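Local coordinates for type-iv like competence pilin ttha1218 (Thermus thermophilus, PDB 5G25), which probably serves as a pilin-like component, resembling type II secretion pseudopilins, of the type IV pilus system that takes up DNA in natural competence, at residues C47-C52 with R69-V74; N18-L23 with V73-E78. One frame throughout, in Å; residues are numbered along the deposited sequence.

Interaction 1 (C47-C52 with R69-V74); sequences CTAIPC and RAFQVV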
loop_
_atom_site.group_PDB
_atom_site.type_symbol
_atom_site.label_atom_id
_atom_site.label_comp_id
_atom_site.label_asym_id
_atom_site.label_seq_id
_atom_site.Cartn_x
_atom_site.Cartn_y
_atom_site.Cartn_z
ATOM N N CYS A 47 0.207 -4.987 6.707
ATOM C CA CYS A 47 0.253 -3.986 5.675
ATOM C C CYS A 47 1.361 -3.031 6.019
ATOM O O CYS A 47 1.388 -2.489 7.116
ATOM C CB CYS A 47 -1.057 -3.203 5.603
ATOM S SG CYS A 47 -1.224 -2.216 4.070
ATOM N N THR A 48 2.243 -2.809 5.060
ATOM C CA THR A 48 3.309 -1.833 5.178
ATOM C C THR A 48 3.259 -0.883 3.968
ATOM O O THR A 48 3.171 -1.331 2.820
ATOM C CB THR A 48 4.691 -2.522 5.135
ATOM O OG1 THR A 48 4.757 -3.580 6.085
ATOM C CG2 THR A 48 5.782 -1.522 5.403
ATOM N N ALA A 49 3.360 0.412 4.260
ATOM C CA ALA A 49 3.366 1.477 3.286
ATOM C C ALA A 49 4.663 2.270 3.372
ATOM O O ALA A 49 4.918 2.953 4.347
ATOM C CB ALA A 49 2.178 2.406 3.513
ATOM N N ILE A 50 5.457 2.215 2.315
ATOM C CA ILE A 50 6.717 2.941 2.249
ATOM C C ILE A 50 6.529 4.232 1.450
ATOM O O ILE A 50 6.195 4.188 0.273
ATOM C CB ILE A 50 7.783 2.061 1.564
ATOM C CG1 ILE A 50 8.036 0.790 2.384
ATOM C CG2 ILE A 50 9.081 2.823 1.326
ATOM C CD1 ILE A 50 7.284 -0.427 1.884
ATOM N N PRO A 51 6.787 5.390 2.068
ATOM C CA PRO A 51 6.690 6.621 1.264
ATOM C C PRO A 51 7.697 6.639 0.102
ATOM O O PRO A 51 8.850 6.223 0.281
ATOM C CB PRO A 51 7.021 7.723 2.273
ATOM C CG PRO A 51 7.911 7.057 3.276
ATOM C CD PRO A 51 7.396 5.637 3.387
ATOM N N CYS A 52 7.249 7.087 -1.071
ATOM C CA CYS A 52 8.089 7.157 -2.275
ATOM C C CYS A 52 8.068 8.549 -2.877
ATOM O O CYS A 52 7.047 9.249 -2.827
ATOM C CB CYS A 52 7.621 6.195 -3.358
ATOM S SG CYS A 52 7.525 4.462 -2.885
ATOM N N ARG A 69 5.285 11.450 -2.702
ATOM C CA ARG A 69 4.333 11.609 -3.793
ATOM C C ARG A 69 3.562 10.326 -4.082
ATOM O O ARG A 69 2.628 10.344 -4.872
ATOM C CB ARG A 69 5.020 12.133 -5.060
ATOM C CG ARG A 69 5.655 13.517 -4.886
ATOM C CD ARG A 69 5.207 14.518 -5.950
ATOM N NE ARG A 69 5.544 14.085 -7.310
ATOM C CZ ARG A 69 5.316 14.786 -8.421
ATOM N NH1 ARG A 69 4.745 15.985 -8.375
ATOM N NH2 ARG A 69 5.670 14.284 -9.599
ATOM N N ALA A 70 3.948 9.227 -3.436
ATOM C CA ALA A 70 3.274 7.960 -3.617
ATOM C C ALA A 70 3.686 7.039 -2.494
ATOM O O ALA A 70 4.648 7.330 -1.789
ATOM C CB ALA A 70 3.648 7.350 -4.956
ATOM N N PHE A 71 2.958 5.934 -2.331
ATOM C CA PHE A 71 3.333 4.896 -1.365
ATOM C C PHE A 71 3.468 3.576 -2.088
ATOM O O PHE A 71 2.606 3.214 -2.879
ATOM C CB PHE A 71 2.270 4.701 -0.282
ATOM C CG PHE A 71 2.135 5.850 0.655
ATOM C CD1 PHE A 71 3.034 5.998 1.720
ATOM C CD2 PHE A 71 1.110 6.776 0.504
ATOM C CE1 PHE A 71 2.921 7.054 2.589
ATOM C CE2 PHE A 71 0.985 7.824 1.399
ATOM C CZ PHE A 71 1.903 7.973 2.423
ATOM N N GLN A 72 4.539 2.855 -1.773
ATOM C CA GLN A 72 4.670 1.442 -2.121
ATOM C C GLN A 72 4.013 0.619 -1.002
ATOM O O GLN A 72 4.434 0.642 0.164
ATOM C CB GLN A 72 6.149 1.089 -2.291
ATOM C CG GLN A 72 6.437 -0.371 -2.547
ATOM C CD GLN A 72 7.898 -0.746 -2.230
ATOM O OE1 GLN A 72 8.752 0.112 -1.947
ATOM N NE2 GLN A 72 8.182 -2.034 -2.272
ATOM N N VAL A 73 2.948 -0.079 -1.353
ATOM C CA VAL A 73 2.140 -0.774 -0.378
ATOM C C VAL A 73 2.375 -2.257 -0.560
ATOM O O VAL A 73 2.248 -2.768 -1.675
ATOM C CB VAL A 73 0.649 -0.445 -0.589
ATOM C CG1 VAL A 73 -0.214 -1.131 0.457
ATOM C CG2 VAL A 73 0.420 1.057 -0.551
ATOM N N VAL A 74 2.768 -2.930 0.529
ATOM C CA VAL A 74 2.941 -4.377 0.538
ATOM C C VAL A 74 1.976 -4.998 1.560
ATOM O O VAL A 74 2.073 -4.772 2.763
ATOM C CB VAL A 74 4.387 -4.771 0.866
ATOM C CG1 VAL A 74 4.574 -6.277 0.757
ATOM C CG2 VAL A 74 5.353 -4.053 -0.059
#
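Thr48 and Val74 grip each other through two backbone hydrogen bonds, Thr48 N to Val74 O and Val74 N to Thr48 O. The second is 2.8 Å long and almost straight. Two residues on, Ile50 and Gln72 repeat the exchange, Ile50 N giving to Gln72 O at 2.9 Å. At the far end Cys52 N donates to Ala70 O, while Cys52 O accepts from both Arg69 N (2.8 Å) and Ala70 N (3.2 Å). Two residues thus face one, a classic beta bulge that ends the regular pairing where the chain enters strand 70-77.

Between these pairs lie the non-hydrogen-bonded couples Ala49 with Val73 and Pro51 with Phe71. A proline suits such a place, because its nitrogen has no hydrogen to give. On the Ala49 face, Phe71 turns CG anti to its carbonyl carbon (chi1 -68°) and brings CD1 to 3.7 Å from Pro51 CA; this atom and Ala49 CB approach the ring obliquely. A serine in place of Phe71 would probably leave Pro51 and Ala49 without their apolar cover and open a gap beneath helix 30-33, whose Ile30 and Pro31 also touch the ring. On the same side Cys47 SG lies 3.9 Å from Val73 CG1.

The other face carries Ile50 and Gln72, lying side by side and pointing the same way: Ile50 CD1 rests 3.5 Å from Gln72 O, and the extended Gln72 chain runs past it. Cys52 SG sits 3.7 Å from Gln72 CB. Disulfides join Cys47 to Cys34 and Cys52 to Cys62, fastening strand 43-54 covalently to its surroundings. The whole is an antiparallel strand pair within the pilin's globular domain, part of the sheet that packs on helix 11-24.

Interaction 2 (N18-L23 with V73-E78); sequences NFMERL and VVLRVE
Met20 sends CG anti to its backbone N (chi1 -171°) and then bends at both chi2 and chi3, a folded course that carries its thioether from the flank of the helix to the tip of Val73. There SD lies 3.6 Å from Val73 CG1, tip to tip; that methyl stands anti to the valine's backbone N (chi1 -178°), on the side turned to the helix. CE continues past this methyl and ends 4.0 Å from Leu75 CB, bridging two residues that share one face of strand 73-77.

Phe19, one residue earlier on the helix, meets the next side chain along that face. Leu75 CD2 comes to the edge of the phenyl ring, near its plane, 3.8 Å from Phe19 CD2, and the two side chains cross at about a right angle. Leu23, one helical turn beyond Phe19, points toward the strand and lays CD1 3.8 Å from Val73 CG1, where the Met20 sulfur also rests. One valine methyl is therefore shared by two helix residues.

The axes of the short segments, nearly antiparallel at 156°, approach to 10.2 Å, the usual spacing of a helix packed on a sheet, where side chains of both elements meet in one interface. A flexible methionine suits this place because its unbranched chain can bend into it, while a beta-branched valine gives the strand a compact surface. Cys47 of strand 43-54 touches both Leu23 and Leu75, and Leu82 and Thr84 of strand 80-87 touch Met20, so the helix rests on several strands at once.

No hydrogen bond crosses between helix and strand here. Without directional bonds between the two segments, the attachment probably rests on fit and on the exclusion of water, less completely at the partly exposed Phe19.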
loop_
_atom_site.group_PDB
_atom_site.type_symbol
_atom_site.label_atom_id
_atom_site.label_comp_id
_atom_site.label_asym_id
_atom_site.label_seq_id
_atom_site.Cartn_x
_atom_site.Cartn_y
_atom_site.Cartn_z
ATOM N N ASN A 18 -9.372 -6.461 -2.353
ATOM C CA ASN A 18 -10.397 -5.522 -1.903
ATOM C C ASN A 18 -9.833 -4.478 -0.983
ATOM O O ASN A 18 -10.153 -3.315 -1.069
ATOM C CB ASN A 18 -11.518 -6.252 -1.170
ATOM C CG ASN A 18 -12.453 -6.967 -2.121
ATOM O OD1 ASN A 18 -12.686 -6.519 -3.244
ATOM N ND2 ASN A 18 -12.986 -8.092 -1.680
ATOM N N PHE A 19 -8.986 -4.915 -0.075
ATOM C CA PHE A 19 -8.396 -4.003 0.864
ATOM C C PHE A 19 -7.448 -3.075 0.159
ATOM O O PHE A 19 -7.392 -1.884 0.465
ATOM C CB PHE A 19 -7.665 -4.754 1.976
ATOM C CG PHE A 19 -7.227 -3.861 3.074
ATOM C CD1 PHE A 19 -8.165 -3.314 3.946
ATOM C CD2 PHE A 19 -5.912 -3.504 3.201
ATOM C CE1 PHE A 19 -7.763 -2.450 4.941
ATOM C CE2 PHE A 19 -5.503 -2.642 4.199
ATOM C CZ PHE A 19 -6.423 -2.120 5.071
ATOM N N MET A 20 -6.691 -3.609 -0.789
ATOM C CA MET A 20 -5.785 -2.774 -1.560
ATOM C C MET A 20 -6.532 -1.691 -2.347
ATOM O O MET A 20 -6.062 -0.549 -2.463
ATOM C CB MET A 20 -4.963 -3.624 -2.509
ATOM C CG MET A 20 -3.847 -2.841 -3.176
ATOM S SD MET A 20 -2.566 -2.254 -2.031
ATOM C CE MET A 20 -1.591 -3.729 -1.754
ATOM N N GLU A 21 -7.689 -2.050 -2.881
ATOM C CA GLU A 21 -8.508 -1.101 -3.642
ATOM C C GLU A 21 -9.026 -0.061 -2.668
ATOM O O GLU A 21 -9.079 1.113 -2.973
ATOM C CB GLU A 21 -9.650 -1.843 -4.337
ATOM C CG GLU A 21 -10.659 -0.984 -5.096
ATOM C CD GLU A 21 -10.063 -0.297 -6.320
ATOM O OE1 GLU A 21 -9.150 -0.874 -6.975
ATOM O OE2 GLU A 21 -10.515 0.833 -6.624
ATOM N N ARG A 22 -9.377 -0.493 -1.464
ATOM C CA ARG A 22 -9.793 0.454 -0.442
ATOM C C ARG A 22 -8.702 1.486 -0.118
ATOM O O ARG A 22 -8.994 2.668 0.108
ATOM C CB ARG A 22 -10.202 -0.304 0.811
ATOM C CG ARG A 22 -10.526 0.604 1.981
ATOM C CD ARG A 22 -11.715 1.489 1.688
ATOM N NE ARG A 22 -12.043 2.321 2.843
ATOM C CZ ARG A 22 -11.364 3.401 3.217
ATOM N NH1 ARG A 22 -10.330 3.813 2.509
ATOM N NH2 ARG A 22 -11.722 4.083 4.315
ATOM N N LEU A 23 -7.444 1.052 -0.092
ATOM C CA LEU A 23 -6.324 1.986 0.123
ATOM C C LEU A 23 -6.110 2.909 -1.056
ATOM O O LEU A 23 -5.789 4.092 -0.885
ATOM C CB LEU A 23 -5.019 1.253 0.401
ATOM C CG LEU A 23 -4.974 0.428 1.688
ATOM C CD1 LEU A 23 -3.695 -0.389 1.737
ATOM C CD2 LEU A 23 -5.078 1.346 2.897
ATOM N N VAL A 73 2.948 -0.079 -1.353
ATOM C CA VAL A 73 2.140 -0.774 -0.378
ATOM C C VAL A 73 2.375 -2.257 -0.560
ATOM O O VAL A 73 2.248 -2.768 -1.675
ATOM C CB VAL A 73 0.649 -0.445 -0.589
ATOM C CG1 VAL A 73 -0.214 -1.131 0.457
ATOM C CG2 VAL A 73 0.420 1.057 -0.551
ATOM N N VAL A 74 2.768 -2.930 0.529
ATOM C CA VAL A 74 2.941 -4.377 0.538
ATOM C C VAL A 74 1.976 -4.998 1.560
ATOM O O VAL A 74 2.073 -4.772 2.763
ATOM C CB VAL A 74 4.387 -4.771 0.866
ATOM C CG1 VAL A 74 4.574 -6.277 0.757
ATOM C CG2 VAL A 74 5.353 -4.053 -0.059
ATOM N N LEU A 75 1.025 -5.764 1.052
ATOM C CA LEU A 75 0.086 -6.511 1.865
ATOM C C LEU A 75 0.562 -7.967 1.883
ATOM O O LEU A 75 0.844 -8.539 0.816
ATOM C CB LEU A 75 -1.302 -6.420 1.216
ATOM C CG LEU A 75 -2.570 -6.292 2.037
ATOM C CD1 LEU A 75 -2.393 -5.349 3.219
ATOM C CD2 LEU A 75 -3.684 -5.793 1.113
ATOM N N ARG A 76 0.663 -8.549 3.082
ATOM C CA ARG A 76 1.137 -9.931 3.271
ATOM C C ARG A 76 0.211 -10.673 4.203
ATOM O O ARG A 76 -0.047 -10.232 5.319
ATOM C CB ARG A 76 2.544 -9.972 3.874
ATOM C CG ARG A 76 3.642 -9.591 2.901
ATOM C CD ARG A 76 5.046 -9.829 3.458
ATOM N NE ARG A 76 6.037 -10.120 2.408
ATOM C CZ ARG A 76 7.006 -9.289 2.015
ATOM N NH1 ARG A 76 7.148 -8.078 2.580
ATOM N NH2 ARG A 76 7.855 -9.678 1.060
ATOM N N VAL A 77 -0.294 -11.803 3.734
ATOM C CA VAL A 77 -1.136 -12.673 4.533
ATOM C C VAL A 77 -0.552 -14.072 4.355
ATOM O O VAL A 77 -0.613 -14.649 3.267
ATOM C CB VAL A 77 -2.608 -12.605 4.079
ATOM C CG1 VAL A 77 -3.474 -13.494 4.951
ATOM C CG2 VAL A 77 -3.109 -11.168 4.128
ATOM N N GLU A 78 0.075 -14.577 5.418
ATOM C CA GLU A 78 0.810 -15.839 5.367
ATOM C C GLU A 78 1.845 -15.787 4.255
ATOM O O GLU A 78 2.614 -14.834 4.180
ATOM C CB GLU A 78 -0.148 -17.025 5.240
ATOM C CG GLU A 78 -1.181 -17.047 6.366
ATOM C CD GLU A 78 -1.842 -18.403 6.575
ATOM O OE1 GLU A 78 -1.570 -19.341 5.792
ATOM O OE2 GLU A 78 -2.638 -18.529 7.532
#

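Overall arrangement
Both interactions use strand 70-77, and their segments overlap at Val73 and Val74, of which Val73 takes part in both contacts; yet they work in different directions. Interaction 1 binds the strand edge to edge to strand 43-54 through backbone hydrogen bonds, whereas interaction 2 packs helix 11-24 on one face through hydrocarbon and sulfur alone. The first is partly buried, with Thr48 exposed, Ile50 and Gln72 partly so, and Phe71 and Val73 buried; in the second, four of the five touching residues are buried. Their centres are about 11 Å apart, and they meet where Cys47 SG touches Leu75 CD1 at 3.5 Å. Thus the disulfide-linked cysteine of one contact lines the apolar layer of the other.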